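PDB 1E6Y: methyl-coenzyme M reductase I beta subunit from Methanosarcina barkeri, which catalyses, as part of the nickel-dependent methyl-coenzyme M reductase complex, the final step of methanogenesis, releasing methane from methyl-coenzyme M with coenzyme B as reductant. Local coordinates for residues E[45-50]-E[73-78]. Residues are numbered along the deposited sequence; the frame is centred on the assembly and turned at random.
Sequences NLAGIQ and DIVGNA
Gln50 reaches from the second turn of helix 46-55 to the backbone of segment 73-78. Its CB rests on Ile74, 3.7 Å from Ile74 CG1. With CG anti to the backbone N (chi1 -177°) and the chain extended beyond it, the amide is carried over the start of that segment, where Gln50 CD lies 3.6 Å from Ile74 N. At the tip, Gln50 OE1 accepts a hydrogen bond from Val75 N (2.9 Å) that is almost straight, 177° at the hydrogen, with the donor nearly in line with the C=O bond. Gln50 NE2 turns to a water, which in turn donates to Asp73 OD1; the Gln50 and Asp73 side chains run alongside each other in the same direction, their amide and carboxylate planes nearly perpendicular (82°). Segment 73-78 opens with an Asx motif and leads into helix 78-89: Asp73 OD1 accepts from Gly76 N at 3.0 Å, approached from above the carboxylate plane, while Asn77 ND2 donates to Asp73 O. The remaining contacts are mainly apolar. Ile74 CG2 packs against Leu46 CB (3.8 Å), Leu46 CD1 meets the methyl of Ala78, and Val75 CG2 lies 3.8 Å from Ala47 CA. Ile49 CG2 touches Ile74 CG1 more loosely, at 4.4 Å, and both isoleucines also pack on Ile138 of helix 125-141, within the N-terminal domain and away from the coenzyme sites.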
# COMPACT_ATOMS: atom_id res chain seq x y z
N ASN E 45 -24.97 12.08 7.18
CA ASN E 45 -26.17 11.91 6.37
C ASN E 45 -27.18 11.05 7.13
O ASN E 45 -27.12 9.82 7.09
CB ASN E 45 -25.80 11.26 5.03
CG ASN E 45 -26.95 11.27 4.04
OD1 ASN E 45 -28.10 11.54 4.40
ND2 ASN E 45 -26.65 10.97 2.79
N LEU E 46 -28.11 11.71 7.82
CA LEU E 46 -29.12 11.03 8.63
C LEU E 46 -30.08 10.23 7.76
O LEU E 46 -30.49 9.12 8.13
CB LEU E 46 -29.90 12.04 9.46
CG LEU E 46 -29.13 12.83 10.51
CD1 LEU E 46 -30.10 13.69 11.30
CD2 LEU E 46 -28.38 11.88 11.43
N ALA E 47 -30.47 10.80 6.62
CA ALA E 47 -31.29 10.08 5.65
C ALA E 47 -30.58 8.82 5.18
O ALA E 47 -31.19 7.75 5.08
CB ALA E 47 -31.62 10.99 4.47
N GLY E 48 -29.27 8.93 4.96
CA GLY E 48 -28.48 7.79 4.54
C GLY E 48 -28.42 6.69 5.58
O GLY E 48 -28.53 5.51 5.24
N ILE E 49 -28.23 7.07 6.84
CA ILE E 49 -28.24 6.11 7.94
C ILE E 49 -29.57 5.38 8.01
O ILE E 49 -29.61 4.15 8.06
CB ILE E 49 -27.96 6.80 9.30
CG1 ILE E 49 -26.54 7.35 9.34
CG2 ILE E 49 -28.17 5.82 10.45
CD1 ILE E 49 -26.26 8.28 10.48
N GLN E 50 -30.67 6.13 7.93
CA GLN E 50 -32.01 5.56 8.00
C GLN E 50 -32.25 4.55 6.89
O GLN E 50 -32.73 3.44 7.14
CB GLN E 50 -33.06 6.67 7.94
CG GLN E 50 -34.49 6.17 8.08
CD GLN E 50 -35.49 7.29 8.30
OE1 GLN E 50 -35.15 8.33 8.86
NE2 GLN E 50 -36.72 7.08 7.87
N ASP E 73 -36.82 5.84 12.69
CA ASP E 73 -37.10 7.14 12.10
C ASP E 73 -36.03 8.15 12.50
O ASP E 73 -36.22 8.95 13.41
CB ASP E 73 -38.48 7.63 12.53
CG ASP E 73 -38.95 8.84 11.73
OD1 ASP E 73 -38.30 9.20 10.73
OD2 ASP E 73 -39.99 9.42 12.11
N ILE E 74 -34.89 8.09 11.81
CA ILE E 74 -33.76 8.96 12.12
C ILE E 74 -34.09 10.41 11.78
O ILE E 74 -33.95 11.30 12.62
CB ILE E 74 -32.50 8.54 11.32
CG1 ILE E 74 -32.21 7.05 11.54
CG2 ILE E 74 -31.31 9.40 11.74
CD1 ILE E 74 -31.91 6.66 12.98
N VAL E 75 -34.59 10.64 10.57
CA VAL E 75 -34.90 11.98 10.08
C VAL E 75 -36.02 12.64 10.89
O VAL E 75 -35.93 13.82 11.23
CB VAL E 75 -35.27 11.94 8.58
CG1 VAL E 75 -35.72 13.32 8.11
CG2 VAL E 75 -34.08 11.47 7.76
N GLY E 76 -37.03 11.86 11.26
CA GLY E 76 -38.14 12.39 12.03
C GLY E 76 -37.78 12.75 13.45
O GLY E 76 -38.53 13.45 14.13
N ASN E 77 -36.62 12.28 13.91
CA ASN E 77 -36.14 12.57 15.25
C ASN E 77 -34.84 13.38 15.20
O ASN E 77 -34.08 13.42 16.16
CB ASN E 77 -35.90 11.27 16.02
CG ASN E 77 -37.19 10.59 16.43
OD1 ASN E 77 -37.81 10.96 17.42
ND2 ASN E 77 -37.62 9.60 15.65
N ALA E 78 -34.64 14.09 14.09
CA ALA E 78 -33.38 14.78 13.81
C ALA E 78 -32.98 15.80 14.88
O ALA E 78 -31.80 15.93 15.21
CB ALA E 78 -33.45 15.47 12.45
O HOH W 1 -38.79 9.63 8.05